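Local coordinates for tudor domain-containing protein 1 (Mus musculus, PDB 4B9W) that binds arginine-methylated Piwi proteins, here through its third extended Tudor domain, and helps repress transposable elements in the germ line during spermatogenesis, at residues Ala153-Gly157 against Leu158-Ala162; Thr177-Thr181 against Pro182-Ile186; Asp189-Arg193 against Glu194-Leu198. One frame throughout, in Å; residues are numbered along the deposited sequence.

Interaction 1 (Ala153-Gly157 against Leu158-Ala162); sequences ACVVG and LKLQA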
# COMPACT_ATOMS: atom_id res chain seq x y z
N ALA A 153 9.94 -19.86 6.03
CA ALA A 153 10.57 -21.17 6.21
C ALA A 153 9.55 -22.24 6.68
O ALA A 153 9.73 -23.43 6.40
CB ALA A 153 11.78 -21.07 7.16
N CYS A 154 8.48 -21.82 7.36
CA CYS A 154 7.36 -22.76 7.68
C CYS A 154 6.45 -23.10 6.50
O CYS A 154 5.71 -24.07 6.60
CB CYS A 154 6.42 -22.20 8.76
SG CYS A 154 7.21 -21.87 10.33
N VAL A 155 6.43 -22.31 5.45
CA VAL A 155 5.48 -22.57 4.36
C VAL A 155 6.14 -22.92 3.02
O VAL A 155 5.50 -23.53 2.16
CB VAL A 155 4.49 -21.40 4.13
CG1 VAL A 155 3.87 -20.95 5.44
CG2 VAL A 155 5.17 -20.22 3.44
N VAL A 156 7.41 -22.54 2.83
CA VAL A 156 8.04 -22.73 1.51
C VAL A 156 7.97 -24.20 1.02
O VAL A 156 8.22 -25.12 1.79
CB VAL A 156 9.49 -22.22 1.51
CG1 VAL A 156 10.38 -23.10 2.39
CG2 VAL A 156 10.02 -22.13 0.08
N GLY A 157 7.61 -24.41 -0.26
CA GLY A 157 7.56 -25.76 -0.85
C GLY A 157 6.57 -26.74 -0.23
O GLY A 157 6.66 -27.95 -0.44
N LEU A 158 5.58 -26.21 0.48
CA LEU A 158 4.67 -27.00 1.31
C LEU A 158 3.22 -26.67 0.95
O LEU A 158 2.90 -25.54 0.66
CB LEU A 158 4.90 -26.64 2.78
CG LEU A 158 4.51 -27.62 3.89
CD1 LEU A 158 5.04 -29.04 3.63
CD2 LEU A 158 5.03 -27.08 5.22
N LYS A 159 2.37 -27.69 0.97
CA LYS A 159 0.94 -27.49 0.96
C LYS A 159 0.49 -27.61 2.42
O LYS A 159 0.87 -28.56 3.11
CB LYS A 159 0.25 -28.52 0.06
CG LYS A 159 -1.27 -28.53 0.16
CD LYS A 159 -1.91 -29.39 -0.93
CE LYS A 159 -1.63 -30.89 -0.81
NZ LYS A 159 -2.04 -31.59 -2.08
N LEU A 160 -0.30 -26.64 2.88
CA LEU A 160 -0.80 -26.60 4.26
C LEU A 160 -2.32 -26.64 4.29
O LEU A 160 -2.97 -26.28 3.31
CB LEU A 160 -0.30 -25.33 4.99
CG LEU A 160 1.21 -25.05 4.98
CD1 LEU A 160 1.60 -23.98 3.97
CD2 LEU A 160 1.71 -24.62 6.35
N GLN A 161 -2.88 -27.09 5.41
CA GLN A 161 -4.31 -26.94 5.69
C GLN A 161 -4.63 -25.53 6.22
O GLN A 161 -4.07 -25.07 7.21
CB GLN A 161 -4.77 -27.98 6.73
CG GLN A 161 -6.20 -27.82 7.20
CD GLN A 161 -6.62 -28.91 8.18
OE1 GLN A 161 -6.35 -28.82 9.37
NE2 GLN A 161 -7.27 -29.94 7.66
N ALA A 162 -5.57 -24.85 5.57
CA ALA A 162 -6.02 -23.55 6.05
C ALA A 162 -7.44 -23.70 6.54
O ALA A 162 -8.29 -24.31 5.88
CB ALA A 162 -5.96 -22.49 4.95
O HOH W 1 3.27 -22.95 0.29
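Val155 and Leu160 meet where helix 145-155 gives way to strand 160-168, and their side chains cross at about a right angle. The CD1 methyl of Leu160 comes to 3.9 Å from Val155 CB, with the CG1 methyl of the valine only slightly farther off, so two branched apolar residues close the buried side of the turn. Leu158 packs in beside them. Its CG lies anti to the backbone N (chi1 -157°), which carries the branch back over the helix end and sets CD2 3.4 Å from Cys154 O. Leu160 CD2 also nears Cys154 O, more loosely, at 4.0 Å.

The outer side is thinner. Val155 to Leu158 form a type II beta turn whose third residue, Gly157, has a positive phi (63°) that a residue without a side chain adopts easily. The closing bond, Leu158 N to Val155 O, is weak at 3.2 Å and bent. A water bridges the two ends of the turn, donating to Val155 O at 3.0 Å and to Leu158 O at 2.6 Å. Val156 and Lys159 point CB away from the contact, and both are exposed, Lys159 lying against Asp20 and Leu37.

Around this reversal, strand 18-26 receives Val155 on Val23, Ile187 of helix 187-193 lies against Cys154 and Leu160, and Leu158 rests on Asp178 at the end of strand 171-178.

Interaction 2 (Thr177-Thr181 against Pro182-Ile186); sequences TDLST and PYPKI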
# COMPACT_ATOMS: atom_id res chain seq x y z
N THR A 177 -2.02 -25.07 9.24
CA THR A 177 -1.41 -26.23 9.83
C THR A 177 -0.70 -27.04 8.77
O THR A 177 -1.24 -27.30 7.69
CB THR A 177 -2.46 -27.11 10.57
OG1 THR A 177 -3.29 -26.29 11.39
CG2 THR A 177 -1.79 -28.16 11.41
N ASP A 178 0.51 -27.43 9.10
CA ASP A 178 1.33 -28.32 8.31
C ASP A 178 1.00 -29.79 8.67
O ASP A 178 1.24 -30.23 9.78
CB ASP A 178 2.78 -27.96 8.58
CG ASP A 178 3.78 -28.87 7.88
OD1 ASP A 178 3.39 -29.78 7.13
OD2 ASP A 178 4.99 -28.65 8.11
N LEU A 179 0.47 -30.54 7.71
CA LEU A 179 0.08 -31.93 7.91
C LEU A 179 0.94 -32.88 7.07
O LEU A 179 0.52 -33.98 6.73
CB LEU A 179 -1.40 -32.11 7.57
CG LEU A 179 -2.35 -31.30 8.46
CD1 LEU A 179 -3.77 -31.27 7.92
CD2 LEU A 179 -2.33 -31.87 9.86
N SER A 180 2.16 -32.46 6.74
CA SER A 180 3.04 -33.21 5.87
C SER A 180 3.66 -34.39 6.62
O SER A 180 4.19 -35.31 6.00
CB SER A 180 4.13 -32.30 5.28
OG SER A 180 4.93 -31.72 6.30
N THR A 181 3.60 -34.37 7.95
CA THR A 181 3.89 -35.55 8.76
C THR A 181 2.71 -35.89 9.69
O THR A 181 1.72 -35.14 9.77
CB THR A 181 5.19 -35.36 9.58
OG1 THR A 181 4.89 -34.66 10.79
CG2 THR A 181 6.25 -34.56 8.77
N PRO A 182 2.79 -37.02 10.42
CA PRO A 182 1.76 -37.32 11.43
C PRO A 182 1.69 -36.33 12.59
O PRO A 182 0.73 -36.35 13.33
CB PRO A 182 2.17 -38.72 11.94
CG PRO A 182 3.04 -39.27 10.85
CD PRO A 182 3.80 -38.09 10.36
N TYR A 183 2.71 -35.49 12.77
CA TYR A 183 2.74 -34.49 13.82
C TYR A 183 2.26 -33.16 13.23
O TYR A 183 3.01 -32.51 12.52
CB TYR A 183 4.15 -34.36 14.34
CG TYR A 183 4.33 -33.52 15.59
CD1 TYR A 183 4.16 -34.08 16.85
CD2 TYR A 183 4.80 -32.21 15.51
CE1 TYR A 183 4.37 -33.34 17.99
CE2 TYR A 183 4.99 -31.44 16.65
CZ TYR A 183 4.78 -32.02 17.89
OH TYR A 183 5.00 -31.29 19.03
N PRO A 184 1.00 -32.76 13.52
CA PRO A 184 0.55 -31.50 12.97
C PRO A 184 1.31 -30.31 13.58
O PRO A 184 1.68 -30.33 14.75
CB PRO A 184 -0.95 -31.46 13.29
CG PRO A 184 -1.25 -32.65 14.11
CD PRO A 184 -0.00 -33.42 14.36
N LYS A 185 1.60 -29.31 12.75
CA LYS A 185 2.36 -28.13 13.19
C LYS A 185 1.52 -26.91 12.82
O LYS A 185 1.27 -26.64 11.64
CB LYS A 185 3.77 -28.12 12.56
CG LYS A 185 4.48 -29.49 12.67
CD LYS A 185 5.59 -29.84 11.65
CE LYS A 185 5.29 -30.89 10.53
NZ LYS A 185 3.98 -31.64 10.38
N ILE A 186 1.03 -26.22 13.85
CA ILE A 186 0.26 -24.99 13.66
C ILE A 186 1.26 -23.85 13.62
O ILE A 186 2.01 -23.61 14.60
CB ILE A 186 -0.77 -24.76 14.78
CG1 ILE A 186 -1.69 -25.98 14.90
CG2 ILE A 186 -1.57 -23.48 14.51
CD1 ILE A 186 -2.90 -25.80 15.80
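Thr177 pairs with Ile186 as an antiparallel non-hydrogen-bonded pair, and the CA of Thr177 lies 3.3 Å from Lys185 O in a CA-H...O contact. The beta-branched threonine suits the strand: its CG2 methyl lies 3.9 Å from Pro184 CB, while OG1 faces Ile186 CG1.

Asp178 is the hydrogen-bonded partner of Lys185: its N donates to Lys185 O at 2.8 Å in a nearly straight bond, and its O receives Lys185 N at 3.1 Å, tilted modestly from the carbonyl plane, and Lys185 NZ from well above that plane. Bends at chi3 and chi4 (-107° and -2°) fold the lysine's ammonium back over the loop. The salt bridge from Asp178 OD1 to NZ is long; OD1 is held instead by Ser180 N and, on its syn lone pair, Ser180 OG at 2.6 Å.

Leu179 lays CD2 on Pro184 CB at 3.7 Å. Thr181 turns OG1 inward to accept from Tyr183 N at 3.1 Å and from Lys185 NZ. That ammonium's bond to Tyr183 O is unusually short, so its place is probably less precise.

Backbone pairing, an Asx turn at Asp178 and a folded-in lysine together make a beta hairpin, strand 171-178 with strand 185-186.

Interaction 3 (Asp189-Arg193 against Glu194-Leu198); sequences DVLIR and EQLVL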
# COMPACT_ATOMS: atom_id res chain seq x y z
N ASP A 189 1.80 -21.31 16.43
CA ASP A 189 2.50 -21.90 17.57
C ASP A 189 3.97 -21.69 17.46
O ASP A 189 4.62 -21.28 18.42
CB ASP A 189 2.27 -23.42 17.68
CG ASP A 189 2.90 -24.01 18.96
OD1 ASP A 189 2.44 -23.69 20.07
OD2 ASP A 189 3.88 -24.78 18.84
N VAL A 190 4.50 -22.00 16.28
CA VAL A 190 5.92 -21.86 15.99
C VAL A 190 6.37 -20.45 16.26
O VAL A 190 7.32 -20.24 17.02
CB VAL A 190 6.23 -22.20 14.52
CG1 VAL A 190 7.71 -22.03 14.23
CG2 VAL A 190 5.75 -23.62 14.19
N LEU A 191 5.68 -19.47 15.66
CA LEU A 191 6.05 -18.05 15.80
C LEU A 191 5.91 -17.52 17.23
O LEU A 191 6.69 -16.66 17.66
CB LEU A 191 5.22 -17.19 14.84
CG LEU A 191 5.35 -17.46 13.33
CD1 LEU A 191 4.63 -16.37 12.53
CD2 LEU A 191 6.79 -17.58 12.88
N ILE A 192 4.90 -18.00 17.97
CA ILE A 192 4.71 -17.57 19.36
C ILE A 192 5.80 -18.18 20.23
O ILE A 192 6.48 -17.47 20.96
CB ILE A 192 3.32 -17.95 19.90
CG1 ILE A 192 2.22 -17.27 19.07
CG2 ILE A 192 3.21 -17.55 21.38
CD1 ILE A 192 0.86 -17.89 19.21
N ARG A 193 5.95 -19.50 20.14
CA ARG A 193 6.94 -20.24 20.91
C ARG A 193 8.33 -19.63 20.75
O ARG A 193 9.07 -19.50 21.73
CB ARG A 193 6.99 -21.71 20.47
CG ARG A 193 7.28 -22.67 21.59
CD ARG A 193 8.02 -23.93 21.14
NE ARG A 193 8.87 -24.47 22.22
CZ ARG A 193 9.60 -25.58 22.15
NH1 ARG A 193 9.62 -26.32 21.04
NH2 ARG A 193 10.33 -25.97 23.19
N GLU A 194 8.67 -19.24 19.52
CA GLU A 194 10.00 -18.72 19.21
C GLU A 194 10.17 -17.25 19.58
O GLU A 194 11.21 -16.67 19.31
CB GLU A 194 10.29 -18.88 17.72
CG GLU A 194 10.10 -20.29 17.19
CD GLU A 194 11.38 -20.95 16.77
OE1 GLU A 194 12.42 -20.68 17.42
OE2 GLU A 194 11.35 -21.73 15.80
N GLN A 195 9.14 -16.64 20.16
CA GLN A 195 9.20 -15.25 20.65
C GLN A 195 9.21 -14.21 19.52
O GLN A 195 9.50 -13.05 19.76
CB GLN A 195 10.42 -15.03 21.56
CG GLN A 195 10.77 -16.16 22.51
CD GLN A 195 10.00 -16.09 23.80
OE1 GLN A 195 9.13 -16.92 24.05
NE2 GLN A 195 10.30 -15.08 24.62
N LEU A 196 8.87 -14.63 18.30
CA LEU A 196 8.93 -13.77 17.14
C LEU A 196 7.65 -12.94 16.97
O LEU A 196 7.66 -11.92 16.27
CB LEU A 196 9.15 -14.59 15.88
CG LEU A 196 10.38 -15.48 15.91
CD1 LEU A 196 10.48 -16.26 14.61
CD2 LEU A 196 11.65 -14.65 16.15
N VAL A 197 6.57 -13.39 17.59
CA VAL A 197 5.29 -12.67 17.56
C VAL A 197 4.57 -12.84 18.90
O VAL A 197 4.93 -13.69 19.70
CB VAL A 197 4.38 -13.13 16.40
CG1 VAL A 197 5.12 -13.13 15.07
CG2 VAL A 197 3.80 -14.50 16.69
N LEU A 198 3.57 -12.01 19.14
CA LEU A 198 2.86 -12.04 20.41
C LEU A 198 1.46 -12.56 20.18
O LEU A 198 0.90 -12.32 19.12
CB LEU A 198 2.77 -10.64 21.03
CG LEU A 198 3.99 -10.13 21.80
CD1 LEU A 198 3.57 -8.89 22.55
CD2 LEU A 198 4.53 -11.20 22.74
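Glu194 continues the last turn of helix 187-193: its N donates to Val190 O, though that oxygen's place is uncertain, and its side chain runs alongside that of Val190 in the same direction. The carboxylate also has a long, weak ion pair with Arg150.

Gln195 leaves the helix with a positive phi (72°). Its N turns back to Ile192 O at 2.9 Å, approaching from above the carbonyl plane, and its polar side chain suits an exposed position.

Leu196 N then reaches Leu191 O at 3.0 Å, nearly in line with the C=O bond. These two bonds make the Schellman motif, with its customary apolar contact: Leu196 CD1 nears Leu191 CD2 loosely, at 4.3 Å.

Val197 N is a second donor to Leu191 O, at 3.3 Å and 48° out of the carbonyl plane. With chi1 at -51° Val197 CG2 sits between its own N and carbonyl carbon, 3.6 Å from Leu191 CB and 4.0 Å from Ile192 CG1; a compact branched residue fits this buried place.

Backbone N-H groups thus meet carbonyls that the ending helix would leave without partners; Leu191 O is gripped by two, while Leu196 and Val197 pack apolar groups on the Leu191 side chain.

The three contacts come in series along the last part of the extended Tudor domain, all on the same side of the chain's centre. Interactions 1 and 2 are close neighbours, with centres about 10 Å apart, because strands 160-168 and 171-178 pair in the mixed sheet; Gln161 N probably bonds to Thr177 O at 2.8 Å. Interaction 3 lies about 17 Å, centre to centre, from each of them. It follows interaction 2 directly, as helix 187-193 starts where strand 185-186 stops, and touches interaction 1 through Cys154 SG and Val190 CG1. Helices 145-155 and 187-193 lie against each other (also Arg150 with Leu191) beside the mixed sheet, consistent with the staphylococcal-nuclease-like part of an extended Tudor domain.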